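Local atomic coordinates of C24 protein (Bizionia argentinensis JUB59, PDB entry 6OV6), a protein that is of uncertain function but, as a trimeric, manganese-binding fibre of viral origin, probably forms the receptor-binding tip of a temperate bacteriophage's long tail fibre. Residues V28-G33 with G61-F66; G44-V47 with T52-G55; V100-G105 with I109-F114; E158-S163 with L270-Y275; G162-G167 with D262-Y267. All coordinates share one frame; numbering follows the deposited sequence.

Contact 1 (V28-G33 with G61-F66)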
# COMPACT_ATOMS: atom_id res chain seq x y z
N VAL A 28 -32.66 -35.87 -19.12
CA VAL A 28 -31.74 -35.47 -18.03
C VAL A 28 -30.83 -34.30 -18.44
O VAL A 28 -30.44 -33.54 -17.55
CB VAL A 28 -30.94 -36.65 -17.39
CG1 VAL A 28 -29.73 -37.05 -18.26
CG2 VAL A 28 -30.47 -36.30 -15.98
N PHE A 29 -30.53 -34.13 -19.76
CA PHE A 29 -29.65 -33.07 -20.25
C PHE A 29 -30.19 -31.67 -20.04
O PHE A 29 -29.40 -30.73 -19.96
CB PHE A 29 -29.14 -33.32 -21.69
CG PHE A 29 -28.42 -34.65 -21.83
CD1 PHE A 29 -27.35 -34.97 -21.00
CD2 PHE A 29 -28.79 -35.56 -22.83
CE1 PHE A 29 -26.68 -36.20 -21.13
CE2 PHE A 29 -28.11 -36.77 -22.97
CZ PHE A 29 -27.05 -37.08 -22.14
N ASN A 30 -31.51 -31.54 -19.84
CA ASN A 30 -32.10 -30.23 -19.52
C ASN A 30 -31.52 -29.72 -18.24
O ASN A 30 -31.35 -28.51 -18.12
CB ASN A 30 -33.61 -30.34 -19.35
CG ASN A 30 -34.32 -30.46 -20.65
OD1 ASN A 30 -34.41 -29.50 -21.42
ND2 ASN A 30 -34.83 -31.67 -20.94
N ALA A 31 -31.23 -30.62 -17.26
CA ALA A 31 -30.65 -30.23 -15.97
C ALA A 31 -29.34 -29.45 -16.13
O ALA A 31 -29.03 -28.64 -15.28
CB ALA A 31 -30.46 -31.44 -15.05
N LEU A 32 -28.62 -29.65 -17.25
CA LEU A 32 -27.38 -28.91 -17.56
C LEU A 32 -27.59 -27.40 -17.65
O LEU A 32 -26.64 -26.64 -17.45
CB LEU A 32 -26.63 -29.48 -18.79
CG LEU A 32 -26.09 -30.93 -18.64
CD1 LEU A 32 -25.77 -31.53 -19.97
CD2 LEU A 32 -24.86 -31.00 -17.73
N GLY A 33 -28.83 -26.98 -17.92
CA GLY A 33 -29.16 -25.55 -17.90
C GLY A 33 -28.98 -24.94 -16.52
O GLY A 33 -28.71 -23.74 -16.41
N GLY A 61 -36.17 -25.61 -15.49
CA GLY A 61 -35.74 -26.96 -15.82
C GLY A 61 -35.81 -27.36 -17.28
O GLY A 61 -35.51 -28.50 -17.59
N GLU A 62 -36.18 -26.43 -18.20
CA GLU A 62 -36.25 -26.78 -19.62
C GLU A 62 -35.40 -25.87 -20.48
O GLU A 62 -35.46 -24.64 -20.32
CB GLU A 62 -37.70 -26.71 -20.17
CG GLU A 62 -38.70 -27.58 -19.44
CD GLU A 62 -40.05 -27.55 -20.14
OE1 GLU A 62 -40.95 -26.83 -19.65
OE2 GLU A 62 -40.15 -28.12 -21.25
N VAL A 63 -34.71 -26.47 -21.46
CA VAL A 63 -33.93 -25.75 -22.45
C VAL A 63 -34.89 -25.53 -23.64
O VAL A 63 -35.47 -26.50 -24.14
CB VAL A 63 -32.66 -26.54 -22.88
CG1 VAL A 63 -31.91 -25.82 -24.00
CG2 VAL A 63 -31.73 -26.82 -21.70
N PHE A 64 -35.05 -24.27 -24.07
CA PHE A 64 -35.95 -23.92 -25.18
C PHE A 64 -35.29 -23.16 -26.28
O PHE A 64 -34.50 -22.25 -26.01
CB PHE A 64 -37.11 -23.02 -24.71
CG PHE A 64 -38.14 -23.62 -23.79
CD1 PHE A 64 -39.09 -24.51 -24.28
CD2 PHE A 64 -38.16 -23.30 -22.44
CE1 PHE A 64 -40.05 -25.06 -23.43
CE2 PHE A 64 -39.12 -23.86 -21.59
CZ PHE A 64 -40.07 -24.72 -22.11
N LYS A 65 -35.76 -23.39 -27.52
CA LYS A 65 -35.44 -22.54 -28.66
C LYS A 65 -36.20 -21.22 -28.36
O LYS A 65 -37.32 -21.26 -27.84
CB LYS A 65 -35.98 -23.13 -29.98
CG LYS A 65 -35.17 -24.32 -30.50
CD LYS A 65 -35.96 -25.15 -31.52
CE LYS A 65 -35.31 -26.50 -31.77
NZ LYS A 65 -36.14 -27.35 -32.66
N PHE A 66 -35.55 -20.09 -28.64
CA PHE A 66 -36.12 -18.77 -28.47
C PHE A 66 -36.32 -18.19 -29.85
O PHE A 66 -35.39 -18.17 -30.67
CB PHE A 66 -35.21 -17.85 -27.63
CG PHE A 66 -35.76 -16.45 -27.46
CD1 PHE A 66 -36.67 -16.15 -26.46
CD2 PHE A 66 -35.37 -15.42 -28.33
CE1 PHE A 66 -37.19 -14.86 -26.31
CE2 PHE A 66 -35.87 -14.12 -28.16
CZ PHE A 66 -36.78 -13.84 -27.16
O HOH W 1 -36.06 -29.25 -23.36
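N30 reaches from the 3-10 segment 28-32, which follows helix 19-27, to the first residues of beta strand 62-70, a helix-to-sheet junction; between these two segments nearly all the contact runs through this asparagine. The 3-10 assignment is supported by backbone bonds three residues apart, such as G33 N to N30 O at 3.0 Å. Starting at the root of the side chain, N30 CB lies 3.2 Å from G61 O, the carbonyl of the glycine just ahead of the strand. CG is placed beside the backbone N and anti to the carbonyl carbon (chi1 -76°), a setting that carries the amide out to the strand. At the tip the two branches part. OD1 takes the backbone N-H of V63, with V63 N to N30 OD1 3.0 Å and a nearly straight angle of 168°. The same oxygen also brushes the valine side chain, N30 OD1 to V63 CB being 3.7 Å. ND2 is bonded to S27 O, and this second grip fixes which way round the amide is flipped. V63 also packs on V28 of the third subunit, and N30 on F29 of that subunit, which puts the junction at the trimer interface. A water closes a small ring beside the direct bond: it donates to N30 OD1 at 2.6 Å and to V63 O at 2.9 Å.

Contact 2 (G44-V47 with T52-G55)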
# COMPACT_ATOMS: atom_id res chain seq x y z
N GLY A 44 -27.36 -16.89 -28.43
CA GLY A 44 -28.05 -15.90 -29.24
C GLY A 44 -28.79 -14.86 -28.44
O GLY A 44 -28.30 -14.41 -27.40
N CYS A 45 -30.01 -14.49 -28.90
CA CYS A 45 -30.84 -13.45 -28.26
C CYS A 45 -30.08 -12.14 -28.12
O CYS A 45 -30.11 -11.50 -27.07
CB CYS A 45 -31.44 -13.92 -26.93
SG CYS A 45 -32.11 -15.60 -26.99
N VAL A 46 -29.40 -11.76 -29.21
CA VAL A 46 -28.56 -10.55 -29.33
C VAL A 46 -29.39 -9.37 -29.84
O VAL A 46 -30.13 -9.50 -30.82
CB VAL A 46 -27.28 -10.84 -30.20
CG1 VAL A 46 -26.40 -9.60 -30.33
CG2 VAL A 46 -26.47 -12.00 -29.61
N VAL A 47 -29.28 -8.22 -29.14
CA VAL A 47 -29.99 -6.97 -29.46
C VAL A 47 -29.38 -6.29 -30.68
O VAL A 47 -28.17 -6.09 -30.75
CB VAL A 47 -30.18 -6.02 -28.23
CG1 VAL A 47 -28.85 -5.73 -27.51
CG2 VAL A 47 -30.89 -4.72 -28.60
N THR A 52 -34.28 -8.46 -31.49
CA THR A 52 -33.56 -9.45 -30.69
C THR A 52 -33.51 -10.69 -31.59
O THR A 52 -34.55 -11.11 -32.11
CB THR A 52 -34.24 -9.75 -29.35
OG1 THR A 52 -34.36 -8.56 -28.59
CG2 THR A 52 -33.48 -10.80 -28.52
N THR A 53 -32.31 -11.25 -31.79
CA THR A 53 -32.15 -12.45 -32.61
C THR A 53 -32.75 -13.67 -31.91
O THR A 53 -33.03 -13.63 -30.71
CB THR A 53 -30.65 -12.70 -32.92
OG1 THR A 53 -29.94 -12.88 -31.69
CG2 THR A 53 -30.02 -11.57 -33.75
N ASP A 54 -32.91 -14.74 -32.67
CA ASP A 54 -33.34 -16.04 -32.18
C ASP A 54 -32.22 -16.58 -31.30
O ASP A 54 -31.07 -16.10 -31.34
CB ASP A 54 -33.57 -16.99 -33.36
CG ASP A 54 -34.84 -16.72 -34.16
OD1 ASP A 54 -35.65 -15.88 -33.72
OD2 ASP A 54 -35.03 -17.37 -35.20
N GLY A 55 -32.54 -17.55 -30.47
CA GLY A 55 -31.53 -18.13 -29.60
C GLY A 55 -32.05 -19.33 -28.86
O GLY A 55 -32.92 -20.06 -29.36
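V46 and T53 lie alongside each other, their side chains pointing the same way, in the beta hairpin of strands 44-48 and 51-59, at a place where the ladder is interrupted. Antiparallel non-hydrogen-bonded pairs remain on either side of the break, G44 with G55 and V47 with T52. Between them C45 adopts a left-handed backbone conformation with positive phi.

Three hydrogen bonds span the break. C45 N meets D54 O at 3.1 Å, nearly straight at the hydrogen, although the donor stands well above the carbonyl plane. T53 N gives to V46 O at 3.0 Å. The third uses a side chain: V46 N donates to T53 OG1 at 2.8 Å, the hydroxyl standing in for a backbone acceptor. T53 OG1 can do this because it sits between its own backbone N and carbonyl carbon (chi1 60°), which turns it toward the partner strand.

Two CA-H...O contacts add to these. C45 CA lies 3.3 Å from T53 O, a buried carbonyl with no conventional partner in the model, and T52 CA lies 3.4 Å from V46 O.

Apolar contacts complete the account. T52 CG2 rests on the backbone of C45, 3.7 Å from C45 C, while T52 OG1 is hydrogen-bonded to T71 OG1. C45 and T52 both also pack on F66 of the neighbouring strand 62-70. At the glycine end, C45 SG lies over the bare main chain, 3.7 Å from G55 CA.

Contact 3 (V100-G105 with I109-F114)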
# COMPACT_ATOMS: atom_id res chain seq x y z
N VAL A 100 -39.96 -20.49 -26.74
CA VAL A 100 -40.14 -19.22 -26.04
C VAL A 100 -40.07 -18.11 -27.07
O VAL A 100 -39.26 -18.18 -28.00
CB VAL A 100 -39.10 -19.07 -24.90
CG1 VAL A 100 -39.13 -17.69 -24.24
CG2 VAL A 100 -39.34 -20.15 -23.85
N THR A 101 -40.92 -17.08 -26.90
CA THR A 101 -40.95 -15.89 -27.74
C THR A 101 -41.43 -14.66 -26.99
O THR A 101 -41.93 -14.78 -25.86
CB THR A 101 -41.65 -16.14 -29.10
OG1 THR A 101 -41.26 -15.10 -29.99
CG2 THR A 101 -43.17 -16.18 -29.00
N PHE A 102 -41.32 -13.47 -27.61
CA PHE A 102 -41.88 -12.26 -27.01
C PHE A 102 -43.39 -12.41 -27.05
O PHE A 102 -43.96 -12.79 -28.09
CB PHE A 102 -41.43 -11.00 -27.75
CG PHE A 102 -39.95 -10.71 -27.61
CD1 PHE A 102 -39.42 -10.35 -26.37
CD2 PHE A 102 -39.10 -10.80 -28.70
CE1 PHE A 102 -38.05 -10.07 -26.23
CE2 PHE A 102 -37.74 -10.51 -28.56
CZ PHE A 102 -37.23 -10.15 -27.33
N ALA A 103 -44.01 -12.20 -25.90
CA ALA A 103 -45.44 -12.35 -25.71
C ALA A 103 -45.87 -11.69 -24.43
O ALA A 103 -45.05 -11.07 -23.76
CB ALA A 103 -45.84 -13.83 -25.74
N SER A 104 -47.16 -11.72 -24.12
CA SER A 104 -47.66 -11.04 -22.92
C SER A 104 -48.80 -11.86 -22.33
O SER A 104 -49.11 -12.94 -22.85
CB SER A 104 -48.11 -9.62 -23.29
OG SER A 104 -48.84 -9.62 -24.51
N GLY A 105 -49.38 -11.37 -21.24
CA GLY A 105 -50.49 -12.05 -20.57
C GLY A 105 -50.07 -13.12 -19.57
O GLY A 105 -48.89 -13.21 -19.23
N ILE A 109 -43.19 -13.74 -18.60
CA ILE A 109 -42.10 -13.43 -17.68
C ILE A 109 -41.43 -12.18 -18.19
O ILE A 109 -41.20 -12.07 -19.41
CB ILE A 109 -41.06 -14.62 -17.66
CG1 ILE A 109 -41.70 -16.03 -17.52
CG2 ILE A 109 -39.90 -14.40 -16.70
CD1 ILE A 109 -42.57 -16.31 -16.30
N SER A 110 -41.02 -11.29 -17.28
CA SER A 110 -40.26 -10.09 -17.64
C SER A 110 -38.95 -10.54 -18.31
O SER A 110 -38.21 -11.33 -17.73
CB SER A 110 -39.94 -9.28 -16.39
OG SER A 110 -39.08 -8.20 -16.70
N TRP A 111 -38.71 -10.07 -19.54
CA TRP A 111 -37.50 -10.37 -20.30
C TRP A 111 -36.23 -9.87 -19.61
O TRP A 111 -35.19 -10.49 -19.76
CB TRP A 111 -37.61 -9.84 -21.73
CG TRP A 111 -36.44 -10.10 -22.65
CD1 TRP A 111 -35.76 -9.17 -23.38
CD2 TRP A 111 -35.88 -11.38 -23.00
NE1 TRP A 111 -34.81 -9.78 -24.16
CE2 TRP A 111 -34.85 -11.14 -23.94
CE3 TRP A 111 -36.12 -12.71 -22.59
CZ2 TRP A 111 -34.06 -12.16 -24.48
CZ3 TRP A 111 -35.39 -13.73 -23.18
CH2 TRP A 111 -34.37 -13.46 -24.11
N ALA A 112 -36.32 -8.77 -18.83
CA ALA A 112 -35.18 -8.19 -18.09
C ALA A 112 -34.62 -9.16 -17.03
O ALA A 112 -33.47 -9.00 -16.60
CB ALA A 112 -35.61 -6.89 -17.44
N GLU A 113 -35.40 -10.18 -16.65
CA GLU A 113 -34.98 -11.22 -15.70
C GLU A 113 -34.04 -12.26 -16.36
O GLU A 113 -33.41 -13.05 -15.66
CB GLU A 113 -36.19 -11.91 -15.09
CG GLU A 113 -36.92 -11.03 -14.08
CD GLU A 113 -38.20 -11.62 -13.52
OE1 GLU A 113 -38.42 -12.85 -13.65
OE2 GLU A 113 -38.98 -10.84 -12.92
N PHE A 114 -33.95 -12.25 -17.71
CA PHE A 114 -33.08 -13.13 -18.47
C PHE A 114 -31.71 -12.51 -18.59
O PHE A 114 -31.58 -11.32 -18.91
CB PHE A 114 -33.66 -13.49 -19.84
CG PHE A 114 -34.80 -14.48 -19.74
CD1 PHE A 114 -34.62 -15.80 -20.14
CD2 PHE A 114 -36.05 -14.09 -19.28
CE1 PHE A 114 -35.67 -16.72 -20.05
CE2 PHE A 114 -37.11 -15.00 -19.21
CZ PHE A 114 -36.91 -16.30 -19.61
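F102 presents the edge of its ring to a face of the W111 indole, with the two planes at 80° and the phenyl centroid 5.1 Å from that of the five-membered ring. This is a T-shaped pair, as the individual approaches confirm. F102 CE1 is 3.8 Å from W111 CD1 and 3.9 Å from W111 NE1, with the other pyrrole atoms only slightly farther, so one C-H corner is directed into the five-membered ring. The second corner atom, F102 CZ, reaches W111 NE1 at 4.0 Å.

The two side chains come from backbones well apart, 8.2 Å between the CA atoms of F102 and W111. W111 spans much of the gap because its CG is anti to the backbone N (chi1 -179°), which swings the indole toward strand 96-102. That strand and the short strand 109-110 both pair antiparallel with strand 74-81 in the mixed sheet near the N-terminal end of the fibre, and W111 opens the 3-10 turn 111-113 that follows strand 109-110, where F114 N is bonded to W111 O at 3.0 Å. V75 of strand 74-81 touches both aromatic side chains.

A third ring joins the pair: F66 is stacked with W111 and edge-to-face with F102. Across the indole plane from F102 lies the F114 ring, one face of which carries W111 CZ3 at 3.5 Å above its plane, offset toward the rim.

Contact 4 (E158-S163 with L270-Y275)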
# COMPACT_ATOMS: atom_id res chain seq x y z
N GLU A 158 4.45 -16.23 -0.59
CA GLU A 158 5.20 -15.05 -0.15
C GLU A 158 4.79 -14.82 1.30
O GLU A 158 3.67 -15.09 1.64
CB GLU A 158 4.79 -13.83 -1.00
CG GLU A 158 5.00 -13.96 -2.50
CD GLU A 158 6.38 -14.39 -2.95
OE1 GLU A 158 7.38 -13.78 -2.51
OE2 GLU A 158 6.47 -15.34 -3.77
N ASN A 159 5.70 -14.34 2.16
CA ASN A 159 5.31 -14.04 3.53
C ASN A 159 4.95 -12.54 3.54
O ASN A 159 5.85 -11.68 3.61
CB ASN A 159 6.46 -14.33 4.52
CG ASN A 159 6.09 -13.95 5.93
OD1 ASN A 159 4.96 -13.53 6.21
ND2 ASN A 159 7.03 -14.10 6.86
N LEU A 160 3.65 -12.24 3.47
CA LEU A 160 3.15 -10.85 3.40
C LEU A 160 2.73 -10.25 4.74
O LEU A 160 2.30 -9.11 4.80
CB LEU A 160 2.00 -10.77 2.37
CG LEU A 160 2.35 -11.26 0.95
CD1 LEU A 160 1.14 -11.14 0.01
CD2 LEU A 160 3.51 -10.51 0.38
N LYS A 161 2.91 -11.02 5.84
CA LYS A 161 2.53 -10.62 7.19
C LYS A 161 3.25 -9.34 7.60
O LYS A 161 4.46 -9.25 7.44
CB LYS A 161 2.84 -11.75 8.19
CG LYS A 161 1.99 -13.01 7.98
CD LYS A 161 2.29 -14.07 9.09
CE LYS A 161 3.67 -14.69 8.96
NZ LYS A 161 3.97 -15.65 10.05
N GLY A 162 2.48 -8.36 8.07
CA GLY A 162 3.00 -7.06 8.50
C GLY A 162 3.55 -6.17 7.40
O GLY A 162 4.17 -5.14 7.70
N SER A 163 3.34 -6.52 6.12
CA SER A 163 3.90 -5.71 5.04
C SER A 163 2.89 -4.80 4.34
O SER A 163 1.72 -5.12 4.23
CB SER A 163 4.56 -6.61 3.98
OG SER A 163 5.83 -7.09 4.42
N LEU A 270 -5.58 -5.96 6.90
CA LEU A 270 -6.35 -6.99 6.20
C LEU A 270 -5.43 -8.20 6.03
O LEU A 270 -4.21 -8.04 5.97
CB LEU A 270 -6.85 -6.50 4.82
CG LEU A 270 -7.85 -5.33 4.79
CD1 LEU A 270 -8.21 -4.96 3.34
CD2 LEU A 270 -9.15 -5.67 5.55
N ALA A 271 -6.00 -9.39 5.89
CA ALA A 271 -5.16 -10.56 5.66
C ALA A 271 -4.93 -10.74 4.16
O ALA A 271 -5.84 -10.50 3.35
CB ALA A 271 -5.82 -11.80 6.24
N TYR A 272 -3.73 -11.17 3.80
CA TYR A 272 -3.37 -11.57 2.44
C TYR A 272 -3.47 -13.10 2.42
O TYR A 272 -2.77 -13.78 3.18
CB TYR A 272 -1.97 -11.13 2.03
CG TYR A 272 -1.93 -9.66 1.72
CD1 TYR A 272 -2.52 -9.17 0.56
CD2 TYR A 272 -1.34 -8.75 2.59
CE1 TYR A 272 -2.53 -7.81 0.28
CE2 TYR A 272 -1.34 -7.38 2.32
CZ TYR A 272 -1.97 -6.91 1.17
OH TYR A 272 -2.05 -5.58 0.87
N ILE A 273 -4.38 -13.61 1.61
CA ILE A 273 -4.57 -15.06 1.49
C ILE A 273 -4.34 -15.47 0.04
O ILE A 273 -4.39 -14.62 -0.86
CB ILE A 273 -5.94 -15.55 2.03
CG1 ILE A 273 -7.15 -15.01 1.19
CG2 ILE A 273 -6.08 -15.34 3.57
CD1 ILE A 273 -8.52 -15.68 1.53
N ILE A 274 -4.14 -16.77 -0.21
CA ILE A 274 -3.91 -17.22 -1.58
C ILE A 274 -4.52 -18.60 -1.80
O ILE A 274 -4.58 -19.40 -0.88
CB ILE A 274 -2.39 -17.17 -1.92
CG1 ILE A 274 -2.11 -17.25 -3.44
CG2 ILE A 274 -1.56 -18.16 -1.09
CD1 ILE A 274 -0.83 -16.65 -3.84
N TYR A 275 -4.97 -18.85 -3.01
CA TYR A 275 -5.54 -20.15 -3.32
C TYR A 275 -4.41 -21.13 -3.69
O TYR A 275 -3.66 -20.86 -4.60
CB TYR A 275 -6.57 -20.03 -4.44
CG TYR A 275 -7.24 -21.36 -4.72
CD1 TYR A 275 -8.22 -21.86 -3.87
CD2 TYR A 275 -6.85 -22.14 -5.80
CE1 TYR A 275 -8.83 -23.09 -4.12
CE2 TYR A 275 -7.44 -23.39 -6.04
CZ TYR A 275 -8.42 -23.85 -5.20
OH TYR A 275 -9.00 -25.07 -5.46
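The Y272 ring is met obliquely by two groups of the 158-163 segment: L160 CD1 near the root of the ring and, more distantly, the carbonyl oxygen of S163, which is 4.3 Å from Y272 CE2. The tyrosine belongs to strand 267-275, the middle strand of a three-stranded antiparallel sheet, and the leucine opens a type II beta turn, L160 to S163, lying against that strand.

Leucine and tyrosine cross at about a right angle. L160 CD1 is 3.7 Å from Y272 CB and 3.8 Å from Y272 CG, while L160 CB touches the ring itself at Y272 CD2, 3.9 Å away. The leucine therefore covers the base of the tyrosine with its CB and its CD1 branch. The backbones stay apart, the nearest CA atoms, those of L160 and Y272, being 6.6 Å from each other, yet C151 makes backbone hydrogen bonds with both L160 and Y272 and so ties turn to strand.

Farther along, Y272 packs on I165 of its own chain, I165 of the third subunit and L136 of the second, which buries the contact within the trimer. L160 packs on Y268 of the second subunit.

The beta turn is closed by S163 N donating to L160 O at 3.1 Å, and G162 has the positive phi usual at the third position of a type II turn. Separately, an Asx turn is made just before it by the flat amide of N159: K161 N donates to N159 OD1 at 3.3 Å, with the donor tilted 33° from the carbonyl plane.

Contact 5 (G162-G167 with D262-Y267)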
# COMPACT_ATOMS: atom_id res chain seq x y z
N GLY A 162 2.48 -8.36 8.07
CA GLY A 162 3.00 -7.06 8.50
C GLY A 162 3.55 -6.17 7.40
O GLY A 162 4.17 -5.14 7.70
N SER A 163 3.34 -6.52 6.12
CA SER A 163 3.90 -5.71 5.04
C SER A 163 2.89 -4.80 4.34
O SER A 163 1.72 -5.12 4.23
CB SER A 163 4.56 -6.61 3.98
OG SER A 163 5.83 -7.09 4.42
N PHE A 164 3.40 -3.69 3.81
CA PHE A 164 2.71 -2.76 2.90
C PHE A 164 3.16 -3.19 1.51
O PHE A 164 4.36 -3.33 1.27
CB PHE A 164 3.19 -1.32 3.15
CG PHE A 164 2.66 -0.79 4.44
CD1 PHE A 164 1.42 -0.15 4.49
CD2 PHE A 164 3.37 -0.99 5.63
CE1 PHE A 164 0.91 0.33 5.71
CE2 PHE A 164 2.85 -0.53 6.86
CZ PHE A 164 1.63 0.13 6.89
N ILE A 165 2.24 -3.46 0.62
CA ILE A 165 2.65 -3.87 -0.72
C ILE A 165 3.09 -2.70 -1.60
O ILE A 165 2.44 -1.66 -1.63
CB ILE A 165 1.54 -4.72 -1.45
CG1 ILE A 165 1.03 -5.90 -0.58
CG2 ILE A 165 1.96 -5.14 -2.86
CD1 ILE A 165 2.16 -6.90 -0.06
N VAL A 166 4.17 -2.91 -2.35
CA VAL A 166 4.63 -1.94 -3.35
C VAL A 166 4.68 -2.63 -4.72
O VAL A 166 5.06 -3.80 -4.81
CB VAL A 166 5.97 -1.27 -2.94
CG1 VAL A 166 7.10 -2.29 -2.80
CG2 VAL A 166 6.33 -0.14 -3.91
N GLY A 167 4.25 -1.92 -5.77
CA GLY A 167 4.25 -2.43 -7.13
C GLY A 167 5.64 -2.71 -7.68
O GLY A 167 6.55 -1.87 -7.63
N ASP A 262 7.15 7.65 13.89
CA ASP A 262 6.46 6.54 13.23
C ASP A 262 6.42 6.84 11.71
O ASP A 262 5.86 7.85 11.27
CB ASP A 262 5.07 6.34 13.83
CG ASP A 262 4.41 5.03 13.46
OD1 ASP A 262 4.58 4.59 12.30
OD2 ASP A 262 3.70 4.45 14.31
N ASN A 263 7.05 5.96 10.93
CA ASN A 263 7.21 6.13 9.49
C ASN A 263 5.97 5.69 8.68
O ASN A 263 5.94 5.85 7.46
CB ASN A 263 8.46 5.35 9.05
CG ASN A 263 9.14 5.91 7.85
OD1 ASN A 263 8.99 7.08 7.46
ND2 ASN A 263 9.95 5.09 7.24
N ARG A 264 4.96 5.17 9.36
CA ARG A 264 3.77 4.64 8.68
C ARG A 264 2.70 5.65 8.38
O ARG A 264 2.33 6.44 9.25
CB ARG A 264 3.18 3.47 9.45
CG ARG A 264 4.16 2.31 9.60
CD ARG A 264 3.65 1.32 10.60
NE ARG A 264 3.64 1.85 11.96
CZ ARG A 264 3.34 1.14 13.03
NH1 ARG A 264 3.04 -0.15 12.92
NH2 ARG A 264 3.38 1.69 14.23
N ALA A 265 2.18 5.58 7.14
CA ALA A 265 1.05 6.38 6.69
C ALA A 265 -0.24 5.69 7.28
O ALA A 265 -0.10 4.58 7.83
CB ALA A 265 1.01 6.39 5.17
N PRO A 266 -1.45 6.33 7.21
CA PRO A 266 -2.66 5.71 7.79
C PRO A 266 -2.93 4.34 7.21
O PRO A 266 -3.09 4.21 6.01
CB PRO A 266 -3.77 6.73 7.49
CG PRO A 266 -3.01 8.05 7.42
CD PRO A 266 -1.76 7.68 6.68
N TYR A 267 -2.87 3.32 8.07
CA TYR A 267 -2.96 1.92 7.64
C TYR A 267 -4.21 1.21 8.17
O TYR A 267 -4.82 1.66 9.14
CB TYR A 267 -1.66 1.16 8.00
CG TYR A 267 -1.38 0.97 9.48
CD1 TYR A 267 -2.06 -0.00 10.22
CD2 TYR A 267 -0.37 1.70 10.12
CE1 TYR A 267 -1.76 -0.22 11.57
CE2 TYR A 267 -0.04 1.46 11.45
CZ TYR A 267 -0.73 0.50 12.17
OH TYR A 267 -0.45 0.32 13.50
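F164 and Y267, the closest backbone pair, keep their CA atoms 8.7 Å apart, so strand 164-167 and the 262-267 loop meet through side chains alone. The phenylalanine ring goes in edge first: F164 CE1 lies 3.5 Å from Y267 CB, which sits near the ring plane, and F164 CZ is 3.6 Å from the same atom. Y267 bares this methylene because its own ring turns off between the backbone N and carbonyl carbon (chi1 67°). On another corner, F164 CE2 meets R264 CG at 4.2 Å, an apolar touch on the aliphatic part of the arginine. The guanidinium plane stands 77° from the F164 ring, and one of its faces carries Y267 CE2.

Beyond CG the arginine chain bends and closes on D262 in a side-on, two-nitrogen salt bridge. R264 NE reaches D262 OD1 at 2.9 Å on the syn lone pair, and R264 NH2 reaches D262 OD2 at 2.8 Å. D262 OD1 also accepts the backbone, R264 N at 3.0 Å, forming an Asx turn. The remaining nitrogen, R264 NH1, forms a salt bridge with D174 and a hydrogen bond with Y175, both of the third subunit.

Both segments take part in sheets that run on between subunits: residues 164-167 extend a parallel ladder with the second subunit, and Y267 pairs antiparallel with the third. With NE, NH1 and NH2 all engaged, R264 can lie buried with its charge probably well compensated, its rotation fixed and its apolar stem turned to F164.

From the N terminus, contact 1 opens first, after helix 19-27, and closes at strand 62-70; the hairpin of contact 2 opens and closes inside that loop. Contact 3 follows in series, closing the short loop between 105 and 109, and F66 of contact 1 touches both contacts 2 and 3, uniting the three around one mixed sheet. Contacts 4 and 5 lie about 43 to 53 Å from contacts 1 to 3, centre to centre, and share G162 and S163 in their first segments. The loop of contact 5 lies within the span of contact 4. Both close the long excursion that carries the manganese ligands H252 and H254, bringing strand 267-275 and the loop before it back against turn 160-163 and strand 164-167.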